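PDB 6PZ2: dihydropteroate synthase from Clostridioides difficile, which catalyses the joining of a dihydropterin pyrophosphate to para-aminobenzoate, giving dihydropteroate for folate synthesis, the step blocked by sulfonamide drugs. Local coordinates for residues G56-R60 and P61-Y65; H138-G142 and T143-K147; I38-A41 and K42-D46; V248-V251 and Y252-L255. All coordinates share one frame; numbering follows the deposited sequence.

How the contacts relate
All four contacts are short-range, and each follows its place in the barrel. Contacts 1 and 2 lie at the surface, in the loops after strands 51-55 and 133-137, and are held by turns, an amide, waters and sulfate ions. Contacts 3 and 4 are partly buried and involve the helices that follow strands 13-19 and 245-248; there, backbone helix bonds are supplemented by a side-chain amide and by nonpolar packing. Contacts 1 and 4 share one sulfate, between Arg-60 and His-249, whereas contacts 3 and 4 touch through Met-44 and Val-251. Contact 2 stands apart, its centre about 36 Å from that of contact 3 across the chain's centre.

Contact 1 (G56-R60 and P61-Y65); sequences GESTR and PGHSY. With PT1 (pteroic acid), chain K; SO4 (sulfate ion), chain B.
In the second beta-alpha loop of the barrel, after strand 51-55, Arg-60 and His-63 close a Pro-Gly turn resembling type II: His-63 N donates to Arg-60 O over 3.1 Å. Pro-61 and Gly-62 fill the corner, Gly-62 with positive phi, and the chain doubles back on itself. Inside the bend, Ser-58 has its hydroxyl trans to its own nitrogen (chi1 179°), which sets OG over one face of the His-63 imidazole, 3.6 Å from CG and toward the rim. The same OG takes a weak bond from Arg-60 N. Further along, a water bridges the two arms, accepting from Ser-58 N and donating to Ser-64 O. Glu-57 reaches past Tyr-65, OE2 lying 3.5 Å from Tyr-65 CA, because that carboxylate oxygen accepts from Val-66 N and forms a salt bridge with Lys-96.

The Arg-60 side chain runs alongside His-63, with guanidinium and ring almost perpendicular. Its edge grips a sulfate twice, NE to O1 at 2.9 Å in a nearly straight bond (176°) and NH2 to O4 at 2.9 Å; Arg-247 and His-249 hold the same ion. Thr-59 OG1 comes within 3.1 Å of pteroic acid C12, and Pro-61 CD touches its benzoate ring. A loop that brings an anion-binding arginine beside the pterin ligand is consistent with the pyrophosphate-binding region of the dihydropteroate synthase active site.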
loop_
_atom_site.group_PDB
_atom_site.type_symbol
_atom_site.label_atom_id
_atom_site.label_comp_id
_atom_site.label_asym_id
_atom_site.label_seq_id
_atom_site.Cartn_x
_atom_site.Cartn_y
_atom_site.Cartn_z
ATOM N N GLY A 56 -0.025 -28.463 -6.040
ATOM C CA GLY A 56 -0.318 -29.279 -7.193
ATOM C C GLY A 56 -1.815 -29.428 -7.405
ATOM O O GLY A 56 -2.255 -30.077 -8.339
ATOM N N GLU A 57 -2.579 -28.916 -6.459
ATOM C CA GLU A 57 -4.010 -28.716 -6.581
ATOM C C GLU A 57 -4.278 -27.225 -6.376
ATOM O O GLU A 57 -3.685 -26.605 -5.508
ATOM C CB GLU A 57 -4.769 -29.487 -5.506
ATOM C CG GLU A 57 -6.272 -29.308 -5.579
ATOM C CD GLU A 57 -7.088 -30.223 -4.677
ATOM O OE1 GLU A 57 -7.671 -29.711 -3.724
ATOM O OE2 GLU A 57 -7.194 -31.425 -4.946
ATOM N N SER A 58 -5.152 -26.649 -7.186
ATOM C CA SER A 58 -5.538 -25.262 -6.987
ATOM C C SER A 58 -6.722 -25.201 -6.008
ATOM O O SER A 58 -7.756 -25.847 -6.236
ATOM C CB SER A 58 -5.867 -24.639 -8.331
ATOM O OG SER A 58 -6.272 -23.290 -8.172
ATOM N N THR A 59 -6.611 -24.382 -4.968
ATOM C CA THR A 59 -7.739 -24.085 -4.058
ATOM C C THR A 59 -8.474 -22.793 -4.459
ATOM O O THR A 59 -9.390 -22.350 -3.787
ATOM C CB THR A 59 -7.226 -24.004 -2.615
ATOM O OG1 THR A 59 -6.449 -22.816 -2.534
ATOM C CG2 THR A 59 -6.341 -25.168 -2.228
ATOM N N ARG A 60 -8.068 -22.188 -5.562
ATOM C CA ARG A 60 -8.804 -21.133 -6.211
ATOM C C ARG A 60 -10.210 -21.630 -6.583
ATOM O O ARG A 60 -10.349 -22.727 -7.087
ATOM C CB ARG A 60 -8.007 -20.726 -7.451
ATOM C CG ARG A 60 -8.428 -19.396 -8.039
ATOM C CD ARG A 60 -7.603 -19.147 -9.271
ATOM N NE ARG A 60 -6.187 -18.908 -9.046
ATOM C CZ ARG A 60 -5.338 -18.768 -10.059
ATOM N NH1 ARG A 60 -5.741 -18.997 -11.296
ATOM N NH2 ARG A 60 -4.100 -18.378 -9.861
ATOM N N PRO A 61 -11.253 -20.835 -6.343
ATOM C CA PRO A 61 -12.648 -21.298 -6.469
ATOM C C PRO A 61 -13.046 -21.949 -7.810
ATOM O O PRO A 61 -12.657 -21.485 -8.874
ATOM C CB PRO A 61 -13.471 -20.016 -6.261
ATOM C CG PRO A 61 -12.606 -19.157 -5.367
ATOM C CD PRO A 61 -11.186 -19.474 -5.790
ATOM N N GLY A 62 -13.803 -23.044 -7.766
ATOM C CA GLY A 62 -14.107 -23.840 -8.970
ATOM C C GLY A 62 -12.867 -24.233 -9.771
ATOM O O GLY A 62 -12.836 -24.094 -10.997
ATOM N N HIS A 63 -11.806 -24.663 -9.096
ATOM C CA HIS A 63 -10.866 -25.595 -9.686
ATOM C C HIS A 63 -11.180 -26.981 -9.125
ATOM O O HIS A 63 -11.768 -27.119 -8.065
ATOM C CB HIS A 63 -9.414 -25.183 -9.444
ATOM C CG HIS A 63 -8.937 -24.135 -10.390
ATOM N ND1 HIS A 63 -9.520 -22.872 -10.450
ATOM C CD2 HIS A 63 -7.944 -24.151 -11.305
ATOM C CE1 HIS A 63 -8.905 -22.157 -11.365
ATOM N NE2 HIS A 63 -7.928 -22.923 -11.904
ATOM N N SER A 64 -10.816 -28.003 -9.871
ATOM C CA SER A 64 -11.218 -29.356 -9.542
ATOM C C SER A 64 -10.312 -29.944 -8.442
ATOM O O SER A 64 -9.205 -29.463 -8.140
ATOM C CB SER A 64 -11.242 -30.188 -10.798
ATOM O OG SER A 64 -9.952 -30.246 -11.395
ATOM N N TYR A 65 -10.846 -30.973 -7.802
ATOM C CA TYR A 65 -10.124 -31.768 -6.824
ATOM C C TYR A 65 -9.132 -32.649 -7.595
ATOM O O TYR A 65 -9.435 -33.130 -8.672
ATOM C CB TYR A 65 -11.121 -32.581 -5.994
ATOM C CG TYR A 65 -10.551 -33.753 -5.220
ATOM C CD1 TYR A 65 -10.221 -33.631 -3.875
ATOM C CD2 TYR A 65 -10.376 -34.999 -5.813
ATOM C CE1 TYR A 65 -9.707 -34.698 -3.153
ATOM C CE2 TYR A 65 -9.869 -36.076 -5.103
ATOM C CZ TYR A 65 -9.528 -35.922 -3.770
ATOM O OH TYR A 65 -9.001 -36.966 -3.065
HETATM C C2 PT1 K . -4.350 -18.120 1.427
HETATM C C3 PT1 K . -4.404 -18.948 0.234
HETATM C C5 PT1 K . -3.584 -20.158 0.304
HETATM N N6 PT1 K . -5.115 -18.666 -0.890
HETATM C C7 PT1 K . -2.913 -19.621 2.491
HETATM N N9 PT1 K . -2.913 -20.430 1.423
HETATM C C10 PT1 K . -5.099 -19.518 -1.928
HETATM N N11 PT1 K . -2.192 -19.921 3.588
HETATM C C12 PT1 K . -4.349 -20.698 -1.851
HETATM C C21 PT1 K . -11.117 -15.524 -4.832
HETATM O O22 PT1 K . -12.060 -15.163 -4.112
HETATM O O1 PT1 K . -5.046 -16.976 1.508
HETATM N N4 PT1 K . -3.640 -18.491 2.512
HETATM N N8 PT1 K . -3.583 -20.976 -0.771
HETATM C C13 PT1 K . -5.927 -19.206 -3.157
HETATM N N14 PT1 K . -7.326 -19.146 -2.751
HETATM C C15 PT1 K . -8.220 -18.306 -3.317
HETATM C C16 PT1 K . -7.972 -17.635 -4.521
HETATM C C17 PT1 K . -9.403 -18.057 -2.633
HETATM C C18 PT1 K . -8.932 -16.763 -5.027
HETATM C C19 PT1 K . -10.362 -17.181 -3.135
HETATM C C20 PT1 K . -10.118 -16.525 -4.330
HETATM O O23 PT1 K . -10.973 -15.009 -5.943
HETATM S S SO4 B . -3.640 -18.579 -6.030
HETATM O O1 SO4 B . -5.069 -18.805 -6.347
HETATM O O2 SO4 B . -3.127 -19.712 -5.227
HETATM O O3 SO4 B . -3.498 -17.324 -5.260
HETATM O O4 SO4 B . -2.867 -18.476 -7.287
HETATM O O HOH W 1 -6.923 -28.127 -8.972
#

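Contact 2 (H138-G142 and T143-K147); sequences HNQDG and TNYDK. With SO4 (sulfate ion), chain E.
Gln-140 NE2 spends both its protons on backbone carbonyls, donating to Gly-142 O over 2.9 Å and to Asn-144 O over 3.0 Å. This clamp pins the bend of the fifth beta-alpha loop of the barrel, between strand 133-137 and helix 149-166. Both acceptors lie close to the amide plane, and both bonds are fairly straight; seen from the carbonyls, however, the donor sits well above each C=O plane instead of on a lone pair. Gly-142, at the corner, adopts a positive phi.

With its rotation fixed in this way, the amide lies flat over one face of the Tyr-145 ring, the two planes only 10° apart. NE2 is 3.3 Å from Tyr-145 CZ, while OE1 hangs over the other flank, 3.4 Å from CE1. The glutamine gets there by tucking CG between its own N and carbonyl carbon (chi1 70°) and then running straight out. A water sits 2.7 Å from Gln-140 OE1 and equally near Asn-144 O.

The phenol meets His-138 from the opposite direction, its oxygen in the imidazole plane at the CE1 edge. Each has a firmer polar partner outside the loop: Tyr-145 OH bonds to Gly-183 O, and His-138 ND1 to Lys-184 NZ. Phe-156 meets the His-138 ring edge-to-face. Past the tyrosine the chain approaches helix 149-166 and binds a sulfate, which Ser-152 OG also holds: Lys-147 N donates to sulfate O3 at 3.3 Å, and Asp-146 N gives the same oxygen a weaker, bent bond.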
loop_
_atom_site.group_PDB
_atom_site.type_symbol
_atom_site.label_atom_id
_atom_site.label_comp_id
_atom_site.label_asym_id
_atom_site.label_seq_id
_atom_site.Cartn_x
_atom_site.Cartn_y
_atom_site.Cartn_z
ATOM N N HIS A 138 -7.997 -20.648 8.338
ATOM C CA HIS A 138 -9.426 -20.720 8.590
ATOM C C HIS A 138 -10.156 -20.992 7.276
ATOM O O HIS A 138 -9.902 -20.309 6.284
ATOM C CB HIS A 138 -9.964 -19.420 9.213
ATOM C CG HIS A 138 -11.453 -19.432 9.320
ATOM N ND1 HIS A 138 -12.282 -18.852 8.375
ATOM C CD2 HIS A 138 -12.258 -20.039 10.218
ATOM C CE1 HIS A 138 -13.537 -19.076 8.713
ATOM N NE2 HIS A 138 -13.550 -19.803 9.841
ATOM N N ASN A 139 -11.139 -21.890 7.280
ATOM C CA ASN A 139 -11.904 -22.171 6.054
ATOM C C ASN A 139 -13.233 -22.796 6.467
ATOM O O ASN A 139 -13.279 -23.400 7.509
ATOM C CB ASN A 139 -11.151 -23.176 5.171
ATOM C CG ASN A 139 -11.656 -23.312 3.753
ATOM O OD1 ASN A 139 -12.708 -22.778 3.384
ATOM N ND2 ASN A 139 -10.865 -23.978 2.931
ATOM N N GLN A 140 -14.273 -22.665 5.660
ATOM C CA GLN A 140 -15.511 -23.366 5.903
ATOM C C GLN A 140 -16.285 -23.377 4.586
ATOM O O GLN A 140 -15.970 -22.605 3.647
ATOM C CB GLN A 140 -16.344 -22.716 7.010
ATOM C CG GLN A 140 -16.956 -21.366 6.620
ATOM C CD GLN A 140 -17.925 -20.778 7.620
ATOM O OE1 GLN A 140 -17.788 -20.973 8.827
ATOM N NE2 GLN A 140 -18.907 -20.045 7.105
ATOM N N ASP A 141 -17.306 -24.216 4.511
ATOM C CA ASP A 141 -18.149 -24.095 3.314
ATOM C C ASP A 141 -19.303 -23.134 3.576
ATOM O O ASP A 141 -19.887 -23.139 4.650
ATOM C CB ASP A 141 -18.712 -25.426 2.825
ATOM C CG ASP A 141 -17.646 -26.297 2.189
ATOM O OD1 ASP A 141 -16.604 -25.764 1.713
ATOM O OD2 ASP A 141 -17.821 -27.509 2.276
ATOM N N GLY A 142 -19.605 -22.346 2.546
ATOM C CA GLY A 142 -20.566 -21.276 2.633
ATOM C C GLY A 142 -20.110 -20.164 3.564
ATOM O O GLY A 142 -19.016 -20.191 4.174
ATOM N N THR A 143 -21.032 -19.222 3.719
ATOM C CA THR A 143 -20.720 -17.925 4.297
ATOM C C THR A 143 -21.592 -17.631 5.522
ATOM O O THR A 143 -21.775 -16.461 5.848
ATOM C CB THR A 143 -20.877 -16.823 3.244
ATOM O OG1 THR A 143 -22.249 -16.830 2.843
ATOM C CG2 THR A 143 -19.975 -17.025 2.045
ATOM N N ASN A 144 -22.056 -18.647 6.246
ATOM C CA ASN A 144 -22.912 -18.380 7.396
ATOM C C ASN A 144 -22.086 -18.437 8.683
ATOM O O ASN A 144 -21.254 -19.297 8.892
ATOM C CB ASN A 144 -24.126 -19.306 7.487
ATOM C CG ASN A 144 -24.960 -18.954 8.702
ATOM O OD1 ASN A 144 -24.817 -19.573 9.758
ATOM N ND2 ASN A 144 -25.742 -17.887 8.607
ATOM N N TYR A 145 -22.309 -17.457 9.543
ATOM C CA TYR A 145 -21.626 -17.364 10.822
ATOM C C TYR A 145 -22.675 -16.990 11.878
ATOM O O TYR A 145 -23.270 -15.943 11.759
ATOM C CB TYR A 145 -20.524 -16.296 10.767
ATOM C CG TYR A 145 -19.358 -16.676 9.895
ATOM C CD1 TYR A 145 -18.253 -17.316 10.429
ATOM C CD2 TYR A 145 -19.385 -16.440 8.533
ATOM C CE1 TYR A 145 -17.187 -17.708 9.638
ATOM C CE2 TYR A 145 -18.332 -16.828 7.728
ATOM C CZ TYR A 145 -17.234 -17.461 8.283
ATOM O OH TYR A 145 -16.225 -17.884 7.479
ATOM N N ASP A 146 -22.895 -17.816 12.892
ATOM C CA ASP A 146 -23.875 -17.532 13.937
ATOM C C ASP A 146 -23.277 -16.590 14.977
ATOM O O ASP A 146 -24.024 -15.881 15.602
ATOM C CB ASP A 146 -24.356 -18.787 14.673
ATOM C CG ASP A 146 -25.108 -19.788 13.808
ATOM O OD1 ASP A 146 -25.752 -19.369 12.815
ATOM O OD2 ASP A 146 -25.049 -20.983 14.147
ATOM N N LYS A 147 -21.978 -16.659 15.217
ATOM C CA LYS A 147 -21.268 -15.707 16.052
ATOM C C LYS A 147 -20.592 -14.638 15.188
ATOM O O LYS A 147 -20.450 -14.775 13.986
ATOM C CB LYS A 147 -20.089 -16.341 16.789
ATOM C CG LYS A 147 -20.396 -17.513 17.700
ATOM C CD LYS A 147 -19.121 -18.052 18.326
ATOM C CE LYS A 147 -19.344 -19.213 19.270
ATOM N NZ LYS A 147 -18.507 -19.081 20.485
HETATM S S SO4 E . -20.236 -20.082 14.294
HETATM O O1 SO4 E . -21.571 -20.328 14.889
HETATM O O2 SO4 E . -19.931 -21.197 13.371
HETATM O O3 SO4 E . -20.236 -18.846 13.466
HETATM O O4 SO4 E . -19.255 -20.004 15.414
HETATM O O HOH W 2 -19.860 -20.904 10.591
#

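Contact 3 (I38-A41 and K42-D46); sequences IQHA and KDMVD
Gln-39 and Asp-43, one helical turn apart, make the side-chain hydrogen bond of this contact: Gln-39 NE2 donates to Asp-43 OD1 at 2.9 Å. A bend at chi2 (50°) carries the glutamine amide forward along the helix toward the aspartate. The acceptor lies in the amide plane, but OD1 is approached from above the carboxylate plane, 41° out of it, and the two flat groups are turned well out of parallel.

The backbone makes the usual helical bonds. Lys-42 N bonds to Ile-38 O at 2.9 Å and Asp-43 N to Gln-39 O at 2.9 Å; Met-44 N with His-40 O and Val-45 N with Ala-41 O continue the same i to i+4 pattern.

These turns belong to helix 33-46, the connection of the beta-alpha-beta unit that joins strands 13-19 and 51-55, and thus the first helix packed outside the parallel barrel.

Sulfur-aromatic and CH-pi contacts join His-40 and Met-44. A turn at chi3 (-69°) swings Met-44 CE over one imidazole face, 4.3 Å from the His-40 ring centroid and almost straight above it. SD is equally far from that centroid but leans toward the rim, nearer NE2 and CE1.

Nonpolar packing faces inward: Ile-38 and Ala-41 touch Leu-82 of helix 68-85, and Met-44 and Val-45 rest on Ile-52 of strand 51-55. Lys-42 stretches past Ile-38, its NZ 4.0 Å from Ile-38 CG2, to form a salt bridge with Glu-85.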
loop_
_atom_site.group_PDB
_atom_site.type_symbol
_atom_site.label_atom_id
_atom_site.label_comp_id
_atom_site.label_asym_id
_atom_site.label_seq_id
_atom_site.Cartn_x
_atom_site.Cartn_y
_atom_site.Cartn_z
ATOM N N ILE A 38 10.695 -24.266 -12.349
ATOM C CA ILE A 38 11.927 -23.982 -11.583
ATOM C C ILE A 38 12.456 -22.583 -11.927
ATOM O O ILE A 38 13.031 -21.901 -11.066
ATOM C CB ILE A 38 12.998 -25.069 -11.851
ATOM C CG1 ILE A 38 12.515 -26.453 -11.410
ATOM C CG2 ILE A 38 14.340 -24.733 -11.203
ATOM C CD1 ILE A 38 12.283 -26.585 -9.910
ATOM N N GLN A 39 12.341 -22.181 -13.191
ATOM C CA GLN A 39 12.771 -20.835 -13.598
ATOM C C GLN A 39 11.911 -19.796 -12.865
ATOM O O GLN A 39 12.469 -18.844 -12.274
ATOM C CB GLN A 39 12.761 -20.639 -15.122
ATOM C CG GLN A 39 13.459 -19.348 -15.573
ATOM C CD GLN A 39 14.830 -19.178 -14.955
ATOM O OE1 GLN A 39 15.692 -20.036 -15.094
ATOM N NE2 GLN A 39 15.039 -18.104 -14.207
ATOM N N HIS A 40 10.597 -20.041 -12.801
ATOM C CA HIS A 40 9.700 -19.156 -12.064
ATOM C C HIS A 40 10.126 -19.039 -10.601
ATOM O O HIS A 40 10.119 -17.923 -10.040
ATOM C CB HIS A 40 8.229 -19.565 -12.231
ATOM C CG HIS A 40 7.282 -18.558 -11.667
ATOM N ND1 HIS A 40 7.574 -17.207 -11.623
ATOM C CD2 HIS A 40 6.053 -18.686 -11.122
ATOM C CE1 HIS A 40 6.573 -16.553 -11.075
ATOM N NE2 HIS A 40 5.631 -17.441 -10.754
ATOM N N ALA A 41 10.546 -20.148 -9.984
ATOM C CA ALA A 41 10.965 -20.078 -8.588
ATOM C C ALA A 41 12.290 -19.326 -8.453
ATOM O O ALA A 41 12.501 -18.587 -7.483
ATOM C CB ALA A 41 11.100 -21.459 -8.013
ATOM N N LYS A 42 13.197 -19.550 -9.387
ATOM C CA LYS A 42 14.478 -18.794 -9.356
ATOM C C LYS A 42 14.206 -17.284 -9.451
ATOM O O LYS A 42 14.793 -16.509 -8.698
ATOM C CB LYS A 42 15.407 -19.236 -10.488
ATOM C CG LYS A 42 16.187 -20.508 -10.178
ATOM C CD LYS A 42 16.764 -21.213 -11.401
ATOM C CE LYS A 42 17.871 -22.184 -11.046
ATOM N NZ LYS A 42 17.934 -23.284 -12.031
ATOM N N ASP A 43 13.275 -16.899 -10.325
ATOM C CA ASP A 43 12.860 -15.502 -10.484
ATOM C C ASP A 43 12.299 -14.951 -9.168
ATOM O O ASP A 43 12.733 -13.862 -8.741
ATOM C CB ASP A 43 11.835 -15.363 -11.610
ATOM C CG ASP A 43 12.449 -15.681 -12.958
ATOM O OD1 ASP A 43 13.705 -15.749 -13.042
ATOM O OD2 ASP A 43 11.675 -15.911 -13.895
ATOM N N MET A 44 11.453 -15.724 -8.469
ATOM C CA MET A 44 10.836 -15.177 -7.264
ATOM C C MET A 44 11.890 -14.996 -6.171
ATOM O O MET A 44 11.824 -14.051 -5.366
ATOM C CB MET A 44 9.677 -16.052 -6.772
ATOM C CG MET A 44 8.488 -15.969 -7.706
ATOM S SD MET A 44 7.043 -16.851 -7.054
ATOM C CE MET A 44 7.628 -18.536 -7.172
ATOM N N VAL A 45 12.846 -15.913 -6.145
ATOM C CA VAL A 45 13.909 -15.839 -5.148
ATOM C C VAL A 45 14.770 -14.606 -5.438
ATOM O O VAL A 45 15.149 -13.908 -4.495
ATOM C CB VAL A 45 14.763 -17.124 -5.114
ATOM C CG1 VAL A 45 16.062 -16.920 -4.340
ATOM C CG2 VAL A 45 13.967 -18.281 -4.519
ATOM N N ASP A 46 15.067 -14.356 -6.707
ATOM C CA ASP A 46 15.861 -13.187 -7.086
ATOM C C ASP A 46 15.083 -11.914 -6.764
ATOM O O ASP A 46 15.707 -10.966 -6.332
ATOM C CB ASP A 46 16.168 -13.110 -8.581
ATOM C CG ASP A 46 17.190 -14.131 -9.053
ATOM O OD1 ASP A 46 18.066 -14.495 -8.238
ATOM O OD2 ASP A 46 17.101 -14.561 -10.233
#

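Contact 4 (V248-V251 and Y252-L255); sequences VHDV and YENL. With SO4 (sulfate ion), chain B.
The Asn-254 carboxamide carries a methyl of Val-248 over one face, CG1 lying 3.5 Å from Asn-254 CG, while its N-H edge points at Asp-250 O. That bond, from ND2, is short at 2.8 Å and almost straight (172°), with the acceptor in the amide plane. Asn-254 N sends a second, weak bond to the same carbonyl, so Asp-250 O is held by both side chain and backbone of one residue. The other flat group, the His-249 imidazole, turns away from this pair: NE2 at its edge donates in the ring plane to sulfate O4 at 2.8 Å, and ND1 pairs with Ser-211 OG.

Asp-250 occupies the N-cap position of the last helix, yet its carboxylate caps nothing. A water instead takes a bond from Asp-250 N, gives one to Asp-250 OD1 and receives a weak one from Asn-254 ND2. Glu-253 folds back at chi2 (87°) and brings OE1 to 3.3 Å from Asp-250 CB; its separation of 4.4 Å from Asp-250 OD2 probably costs some repulsion. Leu-255 N to Val-251 O, at 2.8 Å, is a regular helix bond.

The contact thus spans the junction of the final beta-alpha unit. Val-248, Val-251 and Leu-255 pack on Ile-14 of strand 13-19. Asn-254 lies against helix 228-240 and bonds Thr-235 through OD1, and Glu-253 touches Glu-229 of the second subunit.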
loop_
_atom_site.group_PDB
_atom_site.type_symbol
_atom_site.label_atom_id
_atom_site.label_comp_id
_atom_site.label_asym_id
_atom_site.label_seq_id
_atom_site.Cartn_x
_atom_site.Cartn_y
_atom_site.Cartn_z
ATOM N N VAL A 248 1.985 -14.000 -2.018
ATOM C CA VAL A 248 1.781 -13.101 -3.149
ATOM C C VAL A 248 2.255 -13.730 -4.460
ATOM O O VAL A 248 3.184 -14.536 -4.466
ATOM C CB VAL A 248 2.491 -11.757 -2.933
ATOM C CG1 VAL A 248 1.854 -10.996 -1.778
ATOM C CG2 VAL A 248 3.990 -11.952 -2.723
ATOM N N HIS A 249 1.592 -13.345 -5.559
ATOM C CA HIS A 249 2.119 -13.615 -6.897
ATOM C C HIS A 249 3.274 -12.686 -7.298
ATOM O O HIS A 249 4.100 -13.082 -8.098
ATOM C CB HIS A 249 1.024 -13.441 -7.937
ATOM C CG HIS A 249 -0.109 -14.362 -7.674
ATOM N ND1 HIS A 249 -1.197 -13.970 -6.915
ATOM C CD2 HIS A 249 -0.324 -15.635 -8.072
ATOM C CE1 HIS A 249 -2.036 -14.985 -6.852
ATOM N NE2 HIS A 249 -1.525 -16.028 -7.543
ATOM N N ASP A 250 3.289 -11.436 -6.847
ATOM C CA ASP A 250 4.215 -10.455 -7.367
ATOM C C ASP A 250 5.177 -10.135 -6.226
ATOM O O ASP A 250 4.915 -9.318 -5.335
ATOM C CB ASP A 250 3.501 -9.195 -7.861
ATOM C CG ASP A 250 2.469 -9.455 -8.944
ATOM O OD1 ASP A 250 1.259 -9.554 -8.635
ATOM O OD2 ASP A 250 2.891 -9.585 -10.086
ATOM N N VAL A 251 6.292 -10.805 -6.258
ATOM C CA VAL A 251 7.118 -10.801 -5.074
ATOM C C VAL A 251 7.802 -9.433 -4.875
ATOM O O VAL A 251 7.805 -8.886 -3.759
ATOM C CB VAL A 251 8.107 -11.976 -5.144
ATOM C CG1 VAL A 251 9.249 -11.829 -4.130
ATOM C CG2 VAL A 251 7.354 -13.295 -4.945
ATOM N N TYR A 252 8.389 -8.882 -5.929
ATOM C CA TYR A 252 9.247 -7.691 -5.814
ATOM C C TYR A 252 8.436 -6.490 -5.294
ATOM O O TYR A 252 8.789 -5.810 -4.315
ATOM C CB TYR A 252 9.838 -7.341 -7.182
ATOM C CG TYR A 252 10.675 -6.087 -7.165
ATOM C CD1 TYR A 252 11.921 -6.102 -6.565
ATOM C CD2 TYR A 252 10.196 -4.882 -7.664
ATOM C CE1 TYR A 252 12.697 -4.956 -6.512
ATOM C CE2 TYR A 252 10.951 -3.717 -7.603
ATOM C CZ TYR A 252 12.218 -3.774 -7.049
ATOM O OH TYR A 252 13.007 -2.675 -6.940
ATOM N N GLU A 253 7.294 -6.285 -5.942
ATOM C CA GLU A 253 6.438 -5.153 -5.649
ATOM C C GLU A 253 5.936 -5.258 -4.211
ATOM O O GLU A 253 6.050 -4.307 -3.439
ATOM C CB GLU A 253 5.294 -5.080 -6.660
ATOM C CG GLU A 253 5.765 -4.819 -8.074
ATOM C CD GLU A 253 6.142 -6.064 -8.873
ATOM O OE1 GLU A 253 6.142 -7.199 -8.331
ATOM O OE2 GLU A 253 6.439 -5.898 -10.054
ATOM N N ASN A 254 5.450 -6.423 -3.798
ATOM C CA ASN A 254 4.998 -6.535 -2.421
ATOM C C ASN A 254 6.182 -6.401 -1.453
ATOM O O ASN A 254 6.003 -5.846 -0.378
ATOM C CB ASN A 254 4.231 -7.826 -2.168
ATOM C CG ASN A 254 2.847 -7.782 -2.787
ATOM O OD1 ASN A 254 1.937 -7.237 -2.166
ATOM N ND2 ASN A 254 2.713 -8.354 -3.975
ATOM N N LEU A 255 7.345 -6.961 -1.763
ATOM C CA LEU A 255 8.496 -6.784 -0.832
ATOM C C LEU A 255 8.836 -5.293 -0.652
ATOM O O LEU A 255 9.091 -4.861 0.487
ATOM C CB LEU A 255 9.713 -7.545 -1.361
ATOM C CG LEU A 255 10.996 -7.432 -0.532
ATOM C CD1 LEU A 255 10.820 -7.885 0.901
ATOM C CD2 LEU A 255 12.108 -8.249 -1.163
HETATM S S SO4 B . -3.640 -18.579 -6.030
HETATM O O1 SO4 B . -5.069 -18.805 -6.347
HETATM O O2 SO4 B . -3.127 -19.712 -5.227
HETATM O O3 SO4 B . -3.498 -17.324 -5.260
HETATM O O4 SO4 B . -2.867 -18.476 -7.287
HETATM O O HOH W 3 0.883 -10.067 -5.808
#